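Local coordinates for putative glucoamylase (Bacteroides uniformis, PDB 4GL3), which is a putative glucoamylase and probably hydrolyses glycosidic bonds from the ends of glucose-containing saccharides, its substrate not being established, at residues 188-193 against 218-223; 236-241 against 272-277; 170-175 against 212-217; 263-268 against 414-419; 252-257 against 378-383. All blocks are in the same frame, centred on the assembly; numbering follows the deposited sequence.

Interaction 1. Residues 188-193 against 218-223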
# COMPACT_ATOMS: atom_id res chain seq x y z
N HIS A 188 -11.65 -16.78 2.90
CA HIS A 188 -10.26 -16.40 3.20
C HIS A 188 -10.29 -15.48 4.45
O HIS A 188 -10.61 -14.31 4.35
CB HIS A 188 -9.68 -15.72 1.96
CG HIS A 188 -8.21 -15.49 1.99
ND1 HIS A 188 -7.50 -15.26 3.14
CD2 HIS A 188 -7.32 -15.36 0.98
CE1 HIS A 188 -6.23 -15.05 2.84
NE2 HIS A 188 -6.09 -15.11 1.54
N GLN A 189 -10.00 -16.04 5.62
CA GLN A 189 -9.92 -15.25 6.84
C GLN A 189 -8.69 -14.33 6.80
O GLN A 189 -7.62 -14.74 6.33
CB GLN A 189 -9.81 -16.18 8.03
CG GLN A 189 -11.03 -17.02 8.35
CD GLN A 189 -10.80 -17.96 9.55
OE1 GLN A 189 -10.00 -17.67 10.42
NE2 GLN A 189 -11.46 -19.09 9.56
N ILE A 190 -8.85 -13.09 7.23
CA ILE A 190 -7.72 -12.15 7.24
C ILE A 190 -7.01 -12.34 8.58
O ILE A 190 -7.50 -11.92 9.65
CB ILE A 190 -8.19 -10.69 7.07
CG1 ILE A 190 -9.01 -10.56 5.76
CG2 ILE A 190 -6.98 -9.70 7.10
CD1 ILE A 190 -9.61 -9.18 5.53
N LYS A 191 -5.86 -13.00 8.52
CA LYS A 191 -5.11 -13.39 9.71
C LYS A 191 -3.76 -12.66 9.67
O LYS A 191 -3.20 -12.49 8.61
CB LYS A 191 -4.82 -14.89 9.71
CG LYS A 191 -6.03 -15.78 9.69
CD LYS A 191 -6.95 -15.68 10.92
CE LYS A 191 -6.46 -16.45 12.11
NZ LYS A 191 -7.37 -16.31 13.31
N GLY A 192 -3.31 -12.19 10.82
CA GLY A 192 -2.05 -11.41 10.90
C GLY A 192 -0.80 -12.28 10.94
O GLY A 192 -0.92 -13.47 11.14
N HIS A 193 0.40 -11.73 10.80
CA HIS A 193 0.66 -10.30 10.53
C HIS A 193 1.16 -10.19 9.10
O HIS A 193 2.29 -10.59 8.79
CB HIS A 193 1.70 -9.68 11.48
CG HIS A 193 1.92 -8.22 11.22
ND1 HIS A 193 1.12 -7.24 11.77
CD2 HIS A 193 2.79 -7.58 10.40
CE1 HIS A 193 1.50 -6.06 11.30
NE2 HIS A 193 2.52 -6.24 10.49
N LYS A 218 -9.12 -11.92 18.59
CA LYS A 218 -9.22 -13.37 18.26
C LYS A 218 -9.01 -13.71 16.80
O LYS A 218 -8.55 -14.78 16.48
CB LYS A 218 -10.58 -13.91 18.68
CG LYS A 218 -10.78 -13.88 20.17
CD LYS A 218 -12.15 -14.46 20.47
CE LYS A 218 -12.33 -14.80 21.93
NZ LYS A 218 -12.83 -13.59 22.66
N GLY A 219 -9.36 -12.82 15.89
CA GLY A 219 -9.21 -13.09 14.49
C GLY A 219 -7.87 -12.67 13.91
O GLY A 219 -7.09 -13.49 13.45
N TRP A 220 -7.58 -11.37 13.92
CA TRP A 220 -6.32 -10.90 13.40
C TRP A 220 -5.15 -11.43 14.21
O TRP A 220 -4.18 -11.91 13.61
CB TRP A 220 -6.28 -9.38 13.36
CG TRP A 220 -4.99 -8.78 13.00
CD1 TRP A 220 -4.12 -8.19 13.87
CD2 TRP A 220 -4.39 -8.65 11.70
NE1 TRP A 220 -3.06 -7.69 13.21
CE2 TRP A 220 -3.18 -7.98 11.88
CE3 TRP A 220 -4.75 -9.07 10.43
CZ2 TRP A 220 -2.33 -7.68 10.83
CZ3 TRP A 220 -3.91 -8.77 9.37
CH2 TRP A 220 -2.71 -8.09 9.57
N ALA A 221 -5.24 -11.37 15.54
CA ALA A 221 -4.06 -11.50 16.42
C ALA A 221 -3.79 -12.91 16.92
O ALA A 221 -3.32 -13.08 18.04
CB ALA A 221 -4.18 -10.53 17.62
N ASN A 222 -4.08 -13.93 16.15
CA ASN A 222 -3.87 -15.31 16.60
C ASN A 222 -3.67 -16.18 15.36
O ASN A 222 -4.63 -16.51 14.68
CB ASN A 222 -5.03 -15.82 17.47
CG ASN A 222 -4.68 -17.13 18.16
OD1 ASN A 222 -3.53 -17.50 18.21
ND2 ASN A 222 -5.68 -17.82 18.68
N ALA A 223 -2.42 -16.50 15.03
CA ALA A 223 -2.05 -17.21 13.79
C ALA A 223 -0.61 -17.67 13.87
O ALA A 223 0.17 -17.09 14.62
CB ALA A 223 -2.30 -16.32 12.54
O HOH W 1 -0.63 -6.48 14.01
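With CG anti to the backbone N (chi1 173°), the indole of Trp220 turns back beneath Gly192, while the bends at chi2 and chi3 of Lys191 curl its amine round to the end of helix 213-220, which carries Trp220. Gly192 CA sits over the six-membered ring, 3.4 Å from its centroid and almost on the ring normal, a CH-pi contact so close that a CB here would run into Trp220 CE2. The same glycine gives its N-H to Trp220 O at 2.9 Å, in the carbonyl plane and on a lone pair, so one residue is tied to both the backbone and the ring of the tryptophan. Lys191 NZ donates to Gly219 O at 2.8 Å, again on a lone pair, and more weakly to Asn222 O. At the indole edge, Ile190 CG2 approaches Trp220 CZ3 at 3.9 Å. A cis peptide bond precedes His193. A water in the planes of the Trp220 and His193 rings accepts a hydrogen bond from Trp220 NE1 at 2.8 Å and lies 2.9 Å from His193 ND1. The lysine amine thus binds where helix 213-220 ends in a wider pi-type turn, fastening loop 188-193 to the helix end.

Interaction 2. Residues 236-241 against 272-277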
# COMPACT_ATOMS: atom_id res chain seq x y z
N LYS A 236 15.64 -9.08 16.46
CA LYS A 236 14.42 -9.63 16.98
C LYS A 236 13.28 -9.13 16.10
O LYS A 236 13.13 -7.91 15.91
CB LYS A 236 14.25 -9.17 18.44
CG LYS A 236 13.37 -10.06 19.31
CD LYS A 236 12.57 -9.28 20.36
CE LYS A 236 11.29 -8.68 19.76
NZ LYS A 236 10.50 -7.84 20.70
N LEU A 237 12.47 -10.04 15.54
CA LEU A 237 11.31 -9.69 14.72
C LEU A 237 10.01 -9.95 15.50
O LEU A 237 9.65 -11.12 15.72
CB LEU A 237 11.31 -10.54 13.42
CG LEU A 237 10.19 -10.33 12.40
CD1 LEU A 237 10.18 -8.90 11.84
CD2 LEU A 237 10.31 -11.37 11.28
N PRO A 238 9.29 -8.88 15.95
CA PRO A 238 8.11 -9.11 16.82
C PRO A 238 7.03 -9.99 16.21
O PRO A 238 6.53 -10.90 16.88
CB PRO A 238 7.57 -7.69 17.08
CG PRO A 238 8.80 -6.80 16.94
CD PRO A 238 9.66 -7.45 15.87
N LEU A 239 6.71 -9.74 14.95
CA LEU A 239 5.60 -10.37 14.26
C LEU A 239 5.97 -10.91 12.85
O LEU A 239 6.94 -10.46 12.21
CB LEU A 239 4.44 -9.37 14.11
CG LEU A 239 3.86 -8.64 15.36
CD1 LEU A 239 2.85 -7.56 14.91
CD2 LEU A 239 3.25 -9.64 16.34
N GLY A 240 5.16 -11.83 12.35
CA GLY A 240 5.20 -12.18 10.94
C GLY A 240 5.72 -13.60 10.67
O GLY A 240 6.20 -14.31 11.58
N ASN A 241 5.63 -13.97 9.40
CA ASN A 241 5.98 -15.30 8.90
C ASN A 241 7.36 -15.74 9.36
O ASN A 241 8.36 -15.01 9.19
CB ASN A 241 5.92 -15.25 7.36
CG ASN A 241 5.92 -16.61 6.74
OD1 ASN A 241 6.93 -17.33 6.73
ND2 ASN A 241 4.77 -16.98 6.18
N GLU A 272 6.85 0.41 15.34
CA GLU A 272 8.05 1.02 14.81
C GLU A 272 9.21 -0.01 14.79
O GLU A 272 9.97 -0.08 13.82
CB GLU A 272 8.46 2.23 15.65
CG GLU A 272 9.60 3.03 15.03
CD GLU A 272 9.85 4.36 15.76
OE1 GLU A 272 9.15 4.68 16.76
OE2 GLU A 272 10.75 5.07 15.32
N GLU A 273 9.35 -0.75 15.88
CA GLU A 273 10.31 -1.85 15.95
C GLU A 273 10.01 -2.89 14.85
O GLU A 273 10.93 -3.36 14.19
CB GLU A 273 10.26 -2.52 17.32
CG GLU A 273 11.40 -3.49 17.57
CD GLU A 273 11.24 -4.37 18.83
OE1 GLU A 273 10.20 -4.31 19.55
OE2 GLU A 273 12.19 -5.15 19.10
N GLN A 274 8.74 -3.24 14.65
CA GLN A 274 8.38 -4.24 13.66
C GLN A 274 8.89 -3.81 12.27
O GLN A 274 9.48 -4.64 11.53
CB GLN A 274 6.85 -4.45 13.60
CG GLN A 274 6.37 -5.40 12.47
CD GLN A 274 6.85 -6.84 12.64
OE1 GLN A 274 7.26 -7.25 13.74
NE2 GLN A 274 6.77 -7.64 11.55
N MSE A 275 8.63 -2.55 11.90
CA MSE A 275 8.89 -2.10 10.51
C MSE A 275 10.41 -2.04 10.29
O MSE A 275 10.91 -2.47 9.24
CB MSE A 275 8.26 -0.75 10.20
CG MSE A 275 6.78 -0.65 10.35
SE MSE A 275 5.83 -2.16 9.67
CE MSE A 275 4.50 -2.36 11.09
N LYS A 276 11.14 -1.54 11.29
CA LYS A 276 12.59 -1.51 11.24
C LYS A 276 13.20 -2.89 11.20
O LYS A 276 14.08 -3.15 10.39
CB LYS A 276 13.18 -0.72 12.41
CG LYS A 276 12.81 0.76 12.33
CD LYS A 276 13.60 1.65 13.29
CE LYS A 276 13.32 3.12 12.95
NZ LYS A 276 13.31 3.98 14.17
N ALA A 277 12.74 -3.78 12.07
CA ALA A 277 13.26 -5.16 12.14
C ALA A 277 13.05 -5.86 10.81
O ALA A 277 13.97 -6.44 10.27
CB ALA A 277 12.60 -5.97 13.29
O HOH W 2 14.01 -5.79 16.99
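Strand 236-239 crosses helix 272-277 at 124° between their N-to-C directions, the axes coming within 7.5 Å, with Pro238 facing the helix. Gln274 bridges the gap: its CG is anti to the backbone N (chi1 175°) and a bend at chi2 presents the amide to Leu239. There it uses both ends, OE1 accepting from Leu239 N at 2.8 Å and NE2 donating to Leu239 O at 2.9 Å; the second donor stands well above the carbonyl plane. OE1 is also packed against Pro238 CD at 3.2 Å. With Gln274 cut back to an alanine, the N-H and carbonyl of Leu239 would probably lose these mates and a gap would open beside Pro238. Ala277 CB fits under the strand, 3.3 Å from Lys236 O. Toward the outside, Lys236 NZ forms a long salt bridge with Glu273 OE2 at 3.6 Å, and a water donates to both Lys236 O and Glu273 OE2. Leu237 and Leu239 also meet strand 227-232, the partner of 235-239 in a two-stranded antiparallel sheet. The arrangement is a beta hairpin laid across a helix, a glutamine amide bonding both polar backbone groups of Leu239.

Interaction 3. Residues 170-175 against 212-217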
# COMPACT_ATOMS: atom_id res chain seq x y z
N GLY A 170 -20.67 -12.45 11.43
CA GLY A 170 -21.06 -12.60 12.83
C GLY A 170 -20.03 -13.37 13.66
O GLY A 170 -20.33 -13.73 14.79
N GLN A 171 -18.82 -13.62 13.12
CA GLN A 171 -17.77 -14.33 13.82
C GLN A 171 -16.70 -13.33 14.34
O GLN A 171 -16.75 -12.13 14.02
CB GLN A 171 -17.06 -15.28 12.85
CG GLN A 171 -17.98 -16.29 12.19
CD GLN A 171 -17.31 -17.10 11.09
OE1 GLN A 171 -16.07 -17.22 11.01
NE2 GLN A 171 -18.15 -17.69 10.24
N ASP A 172 -15.70 -13.86 15.06
CA ASP A 172 -14.59 -13.09 15.58
C ASP A 172 -13.37 -13.09 14.62
O ASP A 172 -12.24 -13.38 15.03
CB ASP A 172 -14.20 -13.62 16.97
CG ASP A 172 -15.22 -13.24 18.04
OD1 ASP A 172 -15.71 -12.11 18.01
OD2 ASP A 172 -15.49 -14.10 18.92
N VAL A 173 -13.58 -12.69 13.37
CA VAL A 173 -12.52 -12.58 12.38
C VAL A 173 -13.20 -11.87 11.20
O VAL A 173 -14.44 -11.80 11.11
CB VAL A 173 -12.01 -13.99 11.96
CG1 VAL A 173 -13.11 -14.75 11.23
CG2 VAL A 173 -10.75 -13.94 11.12
N MSE A 174 -12.40 -11.34 10.30
CA MSE A 174 -12.91 -10.70 9.07
C MSE A 174 -12.49 -11.51 7.86
O MSE A 174 -11.44 -12.16 7.90
CB MSE A 174 -12.41 -9.24 8.92
CG MSE A 174 -12.88 -8.33 10.04
SE MSE A 174 -12.06 -6.57 9.94
CE MSE A 174 -13.32 -5.77 8.69
N TYR A 175 -13.38 -11.55 6.85
CA TYR A 175 -13.19 -12.27 5.62
C TYR A 175 -12.85 -11.27 4.52
O TYR A 175 -13.38 -10.16 4.49
CB TYR A 175 -14.47 -13.10 5.27
CG TYR A 175 -14.60 -14.30 6.17
CD1 TYR A 175 -15.18 -14.18 7.46
CD2 TYR A 175 -14.10 -15.55 5.79
CE1 TYR A 175 -15.27 -15.26 8.31
CE2 TYR A 175 -14.15 -16.64 6.64
CZ TYR A 175 -14.75 -16.51 7.90
OH TYR A 175 -14.79 -17.58 8.76
N ALA A 212 -16.64 -5.64 16.54
CA ALA A 212 -16.36 -5.83 17.96
C ALA A 212 -14.82 -5.94 18.15
O ALA A 212 -14.09 -6.34 17.26
CB ALA A 212 -17.09 -7.09 18.50
N GLU A 213 -14.34 -5.57 19.33
CA GLU A 213 -12.91 -5.66 19.65
C GLU A 213 -12.40 -7.07 19.53
O GLU A 213 -11.26 -7.28 19.09
CB GLU A 213 -12.65 -5.15 21.08
CG GLU A 213 -12.91 -3.66 21.22
CD GLU A 213 -13.05 -3.23 22.66
OE1 GLU A 213 -12.33 -3.82 23.51
OE2 GLU A 213 -13.88 -2.32 22.93
N SER A 214 -13.22 -8.03 19.94
CA SER A 214 -12.84 -9.43 19.90
C SER A 214 -12.53 -9.94 18.46
O SER A 214 -11.79 -10.92 18.28
CB SER A 214 -13.94 -10.27 20.57
OG SER A 214 -15.12 -10.16 19.73
N VAL A 215 -13.06 -9.25 17.44
CA VAL A 215 -12.77 -9.56 16.05
C VAL A 215 -11.27 -9.33 15.79
O VAL A 215 -10.62 -10.13 15.10
CB VAL A 215 -13.68 -8.74 15.08
CG1 VAL A 215 -13.25 -8.78 13.61
CG2 VAL A 215 -15.16 -9.15 15.22
N TYR A 216 -10.73 -8.25 16.34
CA TYR A 216 -9.30 -7.97 16.22
C TYR A 216 -8.48 -8.97 17.06
O TYR A 216 -7.57 -9.63 16.55
CB TYR A 216 -8.99 -6.55 16.70
CG TYR A 216 -7.56 -6.10 16.58
CD1 TYR A 216 -6.96 -6.00 15.35
CD2 TYR A 216 -6.82 -5.75 17.69
CE1 TYR A 216 -5.68 -5.55 15.22
CE2 TYR A 216 -5.53 -5.33 17.58
CZ TYR A 216 -4.96 -5.22 16.34
OH TYR A 216 -3.65 -4.78 16.22
N HIS A 217 -8.79 -9.08 18.34
CA HIS A 217 -7.95 -9.86 19.26
C HIS A 217 -7.97 -11.38 18.99
O HIS A 217 -6.94 -12.03 19.11
CB HIS A 217 -8.29 -9.53 20.72
CG HIS A 217 -8.00 -8.11 21.07
ND1 HIS A 217 -6.70 -7.61 21.11
CD2 HIS A 217 -8.82 -7.07 21.34
CE1 HIS A 217 -6.75 -6.33 21.43
NE2 HIS A 217 -8.02 -5.97 21.58
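Val215 wedges its two methyl groups into the bend of segment 170-175, overlapping three consecutive backbone units and the base of Met174. CG1, anti to the backbone N at chi1 168°, meets CG of the selenomethionine Met174 at 3.6 Å, the two side chains crossing at about a right angle. The other branch, CG2, reaches Gln171 O at 3.6 Å and lies near Asp172 CA. Backbones come close as well: the CA atoms of Asp172 and Val215 are 4.0 Å apart. One residue earlier on the helix, Ser214 OG donates to Asp172 OD1 at 2.7 Å, approaching from above the carboxylate plane, 51° out of it. This bond joins partly exposed residues, whereas Val215 and Met174 are buried. Tyr175 OH gives a short bond to Gln171 OE1 at 2.6 Å, tying these two residues together within the loop. Tyr200 of helix 197-205 touches both Val173 and Val215, and Met174 N donates to its OH. The whole is a helix N-terminal turn docked on an irregular loop, a buried valine within and a serine-aspartate bond at the edge, joining helix 213-220 to the chain before strand 177-178.

Interaction 4. Residues 263-268 against 414-419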
# COMPACT_ATOMS: atom_id res chain seq x y z
N GLY A 263 6.04 5.26 17.17
CA GLY A 263 5.43 5.34 18.50
C GLY A 263 4.10 4.59 18.59
O GLY A 263 3.41 4.70 19.60
N LEU A 264 3.74 3.83 17.55
CA LEU A 264 2.50 3.04 17.56
C LEU A 264 2.69 1.71 18.28
O LEU A 264 3.59 0.96 17.94
CB LEU A 264 2.02 2.82 16.14
CG LEU A 264 0.59 2.25 15.97
CD1 LEU A 264 -0.44 3.30 16.38
CD2 LEU A 264 0.42 1.77 14.51
N LYS A 265 1.83 1.43 19.27
CA LYS A 265 1.96 0.24 20.11
C LYS A 265 0.57 -0.31 20.45
O LYS A 265 -0.32 0.46 20.79
CB LYS A 265 2.65 0.55 21.44
CG LYS A 265 4.09 1.09 21.36
CD LYS A 265 4.70 1.11 22.77
CE LYS A 265 6.20 1.38 22.83
NZ LYS A 265 6.53 2.70 22.24
N ASP A 266 0.39 -1.63 20.38
CA ASP A 266 -0.82 -2.26 20.95
C ASP A 266 -0.31 -3.31 21.91
O ASP A 266 0.89 -3.30 22.24
CB ASP A 266 -1.77 -2.79 19.87
CG ASP A 266 -1.20 -3.95 19.06
OD1 ASP A 266 -0.07 -4.41 19.38
OD2 ASP A 266 -1.85 -4.34 18.08
N ARG A 267 -1.17 -4.21 22.39
CA ARG A 267 -0.71 -5.18 23.38
C ARG A 267 0.21 -6.24 22.77
O ARG A 267 0.76 -6.97 23.48
CB ARG A 267 -1.89 -5.86 24.11
CG ARG A 267 -2.71 -6.83 23.27
CD ARG A 267 -3.72 -7.62 24.12
NE ARG A 267 -4.93 -6.83 24.37
CZ ARG A 267 -6.16 -7.33 24.62
NH1 ARG A 267 -6.40 -8.64 24.65
NH2 ARG A 267 -7.18 -6.50 24.83
N TYR A 268 0.33 -6.32 21.45
CA TYR A 268 1.12 -7.34 20.79
C TYR A 268 2.48 -6.81 20.33
O TYR A 268 3.42 -7.54 20.37
CB TYR A 268 0.38 -7.89 19.56
CG TYR A 268 -1.02 -8.36 19.92
CD1 TYR A 268 -1.21 -9.44 20.77
CD2 TYR A 268 -2.14 -7.69 19.48
CE1 TYR A 268 -2.48 -9.84 21.16
CE2 TYR A 268 -3.41 -8.09 19.85
CZ TYR A 268 -3.57 -9.14 20.71
OH TYR A 268 -4.82 -9.52 21.09
N GLY A 414 -7.01 -0.61 21.72
CA GLY A 414 -6.01 -0.59 22.76
C GLY A 414 -4.69 0.03 22.34
O GLY A 414 -3.70 -0.13 23.02
N PHE A 415 -4.65 0.77 21.25
CA PHE A 415 -3.35 1.35 20.82
C PHE A 415 -2.98 2.57 21.63
O PHE A 415 -3.87 3.27 22.10
CB PHE A 415 -3.38 1.81 19.38
CG PHE A 415 -3.28 0.71 18.38
CD1 PHE A 415 -4.39 -0.04 18.05
CD2 PHE A 415 -2.07 0.42 17.80
CE1 PHE A 415 -4.30 -1.04 17.09
CE2 PHE A 415 -1.96 -0.58 16.88
CZ PHE A 415 -3.09 -1.31 16.51
N THR A 416 -1.67 2.81 21.79
CA THR A 416 -1.13 4.11 22.20
C THR A 416 -0.30 4.65 21.01
O THR A 416 0.20 3.88 20.15
CB THR A 416 -0.25 4.02 23.45
OG1 THR A 416 0.76 3.05 23.18
CG2 THR A 416 -1.05 3.59 24.73
N SER A 417 -0.20 5.97 20.92
CA SER A 417 0.50 6.65 19.80
C SER A 417 0.73 8.11 20.22
O SER A 417 -0.06 8.66 20.99
CB SER A 417 -0.36 6.59 18.52
OG SER A 417 0.15 7.42 17.47
N PRO A 418 1.79 8.74 19.72
CA PRO A 418 1.91 10.18 19.99
C PRO A 418 0.76 11.01 19.42
O PRO A 418 0.55 12.12 19.88
CB PRO A 418 3.23 10.58 19.32
CG PRO A 418 3.61 9.46 18.42
CD PRO A 418 2.90 8.22 18.90
N TYR A 419 0.00 10.47 18.47
CA TYR A 419 -1.18 11.18 17.93
C TYR A 419 -2.40 11.12 18.84
O TYR A 419 -3.36 11.86 18.64
CB TYR A 419 -1.59 10.59 16.59
CG TYR A 419 -0.62 10.81 15.47
CD1 TYR A 419 0.41 9.91 15.24
CD2 TYR A 419 -0.73 11.94 14.63
CE1 TYR A 419 1.31 10.11 14.20
CE2 TYR A 419 0.16 12.14 13.58
CZ TYR A 419 1.17 11.21 13.37
OH TYR A 419 2.05 11.34 12.34
O HOH W 3 2.76 4.52 22.32
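The Phe415 ring carries Asp266 CB over the centre of one face, a CH-pi contact 3.8 Å from the centroid, while Leu264 CD1 comes obliquely to its CD2 at 3.6 Å. Asp266 and Phe415 lie side by side and point the same way; with CG between the backbone N and the carbonyl carbon (chi1 66°), the aspartate keeps its carboxylate alongside the ring, the planes 39° apart. Asp266 OD1 accepts from Tyr268 N at 2.8 Å in an Asx turn, and OD2 is bonded to Tyr216 OH and Tyr271 OH. The two chains run antiparallel and join in a single bridge, Lys265 with Thr416. Thr416 N gives to Lys265 O at 2.9 Å, and Lys265 N returns a bond to Thr416 O at 3.1 Å. A CA-H...O contact from Ser417 CA to Gly263 O (3.5 Å) extends the pairing, and a water links Gly263 O with Thr416 OG1. A side chain at Gly263 would strike Pro418 CD. Gly414 ends helix 404-412 in a Schellman motif, turning the chain into the bridge. Phe415 packs on helices 197-205 and 213-220, Ser417 touches helix 395-401, and segment 263-268 lies just before helix 271-288, placing 414-419 among these helices.

Interaction 5. Residues 252-257 against 378-383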
# COMPACT_ATOMS: atom_id res chain seq x y z
N THR A 252 5.31 -4.06 5.22
CA THR A 252 5.62 -2.83 6.01
C THR A 252 5.18 -1.54 5.31
O THR A 252 5.43 -0.45 5.83
CB THR A 252 7.12 -2.73 6.33
OG1 THR A 252 7.85 -2.44 5.12
CG2 THR A 252 7.60 -4.05 6.98
N HIS A 253 4.51 -1.67 4.16
CA HIS A 253 4.13 -0.53 3.35
C HIS A 253 2.62 -0.28 3.26
O HIS A 253 2.17 0.81 3.47
CB HIS A 253 4.69 -0.62 1.91
CG HIS A 253 6.15 -0.84 1.85
ND1 HIS A 253 6.74 -1.53 0.82
CD2 HIS A 253 7.13 -0.55 2.74
CE1 HIS A 253 8.04 -1.62 1.06
NE2 HIS A 253 8.31 -1.03 2.21
N TYR A 254 1.83 -1.26 2.86
CA TYR A 254 0.46 -0.91 2.38
C TYR A 254 -0.49 -0.31 3.45
O TYR A 254 -1.25 0.60 3.15
CB TYR A 254 -0.23 -2.10 1.68
CG TYR A 254 0.33 -2.58 0.36
CD1 TYR A 254 1.46 -2.02 -0.21
CD2 TYR A 254 -0.30 -3.63 -0.31
CE1 TYR A 254 1.97 -2.51 -1.40
CE2 TYR A 254 0.19 -4.12 -1.50
CZ TYR A 254 1.33 -3.55 -2.06
OH TYR A 254 1.87 -4.06 -3.24
N SER A 255 -0.49 -0.87 4.65
CA SER A 255 -1.29 -0.37 5.76
C SER A 255 -0.66 0.84 6.46
O SER A 255 -1.36 1.51 7.21
CB SER A 255 -1.54 -1.50 6.83
OG SER A 255 -2.35 -2.57 6.33
N TYR A 256 0.62 1.15 6.16
CA TYR A 256 1.42 2.15 6.89
C TYR A 256 1.77 3.36 6.03
O TYR A 256 2.74 4.11 6.24
CB TYR A 256 2.66 1.48 7.49
CG TYR A 256 2.23 0.26 8.26
CD1 TYR A 256 1.54 0.39 9.47
CD2 TYR A 256 2.42 -1.01 7.74
CE1 TYR A 256 1.10 -0.72 10.17
CE2 TYR A 256 1.97 -2.14 8.42
CZ TYR A 256 1.29 -1.99 9.62
OH TYR A 256 0.83 -3.10 10.29
N MSE A 257 0.93 3.55 5.05
CA MSE A 257 0.96 4.71 4.18
C MSE A 257 0.27 5.88 4.90
O MSE A 257 0.77 7.00 4.96
CB MSE A 257 0.22 4.35 2.90
CG MSE A 257 0.91 4.82 1.73
SE MSE A 257 1.98 3.51 0.79
CE MSE A 257 1.21 4.19 -0.91
N ALA A 378 0.89 -0.39 -10.43
CA ALA A 378 0.35 0.57 -9.45
C ALA A 378 0.77 0.27 -8.03
O ALA A 378 1.11 1.18 -7.26
CB ALA A 378 -1.19 0.61 -9.49
N ILE A 379 0.65 -0.99 -7.63
CA ILE A 379 0.85 -1.31 -6.20
C ILE A 379 2.34 -1.27 -5.78
O ILE A 379 2.62 -1.23 -4.62
CB ILE A 379 0.19 -2.66 -5.77
CG1 ILE A 379 0.80 -3.83 -6.54
CG2 ILE A 379 -1.37 -2.57 -5.90
CD1 ILE A 379 0.14 -5.22 -6.30
N ASP A 380 3.26 -1.29 -6.73
CA ASP A 380 4.70 -1.12 -6.47
C ASP A 380 5.14 0.37 -6.59
O ASP A 380 5.97 0.85 -5.80
CB ASP A 380 5.49 -2.04 -7.40
CG ASP A 380 5.23 -3.58 -7.11
OD1 ASP A 380 4.79 -3.94 -6.00
OD2 ASP A 380 5.54 -4.44 -7.98
N GLN A 381 4.53 1.11 -7.52
CA GLN A 381 4.85 2.52 -7.74
C GLN A 381 4.28 3.46 -6.66
O GLN A 381 4.92 4.41 -6.24
CB GLN A 381 4.40 2.98 -9.13
CG GLN A 381 5.13 2.32 -10.31
CD GLN A 381 6.66 2.35 -10.22
OE1 GLN A 381 7.30 1.54 -9.52
NE2 GLN A 381 7.24 3.17 -11.03
N GLY A 382 3.06 3.18 -6.19
CA GLY A 382 2.42 4.04 -5.24
C GLY A 382 3.23 4.26 -3.97
O GLY A 382 3.42 5.41 -3.54
N PRO A 383 3.68 3.16 -3.35
CA PRO A 383 4.42 3.30 -2.08
C PRO A 383 5.76 4.03 -2.23
O PRO A 383 6.21 4.64 -1.26
CB PRO A 383 4.62 1.83 -1.60
CG PRO A 383 3.49 1.06 -2.26
CD PRO A 383 3.31 1.74 -3.62
O HOH W 4 4.55 -3.54 -3.37
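The hydroxyl of Tyr254 is packed tightly on Ile379, whereas Pro383 is met more loosely and the polar side of the contact is spanned by a water. The ring of Tyr254 reaches across from the loop, its CG anti to the carbonyl carbon (chi1 -67°), and sets the hydroxyl against the first turn of helix 378-393. Tyr254 OH lies 3.3 Å from Ile379 CB and 3.2 Å from Ile379 O, while CE1 rests obliquely near Pro383 CG at 4.0 Å. Also against the proline, the selenomethionine Met257 brings SE to 3.9 Å from Pro383 CB; it occupies two conformations, so the detail of this approach is doubtful. His253 CB meets Pro383 CB, its ring being turned to Ser332. At the polar side, a water stands 2.7 Å from Tyr254 OH and donates to Asp380 OD1 at 2.7 Å, joining two oxygens that are 4.0 Å apart, too far for a direct bond. A phenylalanine in place of Tyr254 would probably leave this water without its phenolic partner, weakening the link to Asp380. Phe59 of helix 54-69 adjoins Tyr254, Met257 and Pro383. The side chain of Ile379 is about 4 Å from a bound Tris, probably a buffer molecule, which may mark a pocket near the centre of a fold consistent with the (alpha/alpha)6 type of the six-hairpin clan.

How the interactions relate
Interactions 1 and 3 share helix 213-220, their centres about 9 Å apart, and Ile190 N probably bonds to Met174 O at 2.8 Å. From that helix, interaction 3 reaches interaction 4 through His217 ND1 and Tyr268 OH, a probable hydrogen bond of 2.7 Å, besides the bond of Tyr216 to Asp266. His193 carries interaction 1 to interaction 2, ND1 lying 3.6 Å from Leu239 CD1, and to the Tyr256 hydroxyl of interaction 5. Met275 in turn packs on Thr252 and Tyr256, joining 272-277 to 252-257. Interaction 5, centred about 3 Å from the chain's centre, is the one beside the bound Tris; the centres of the other four lie about 18 to 23 Å from that centre.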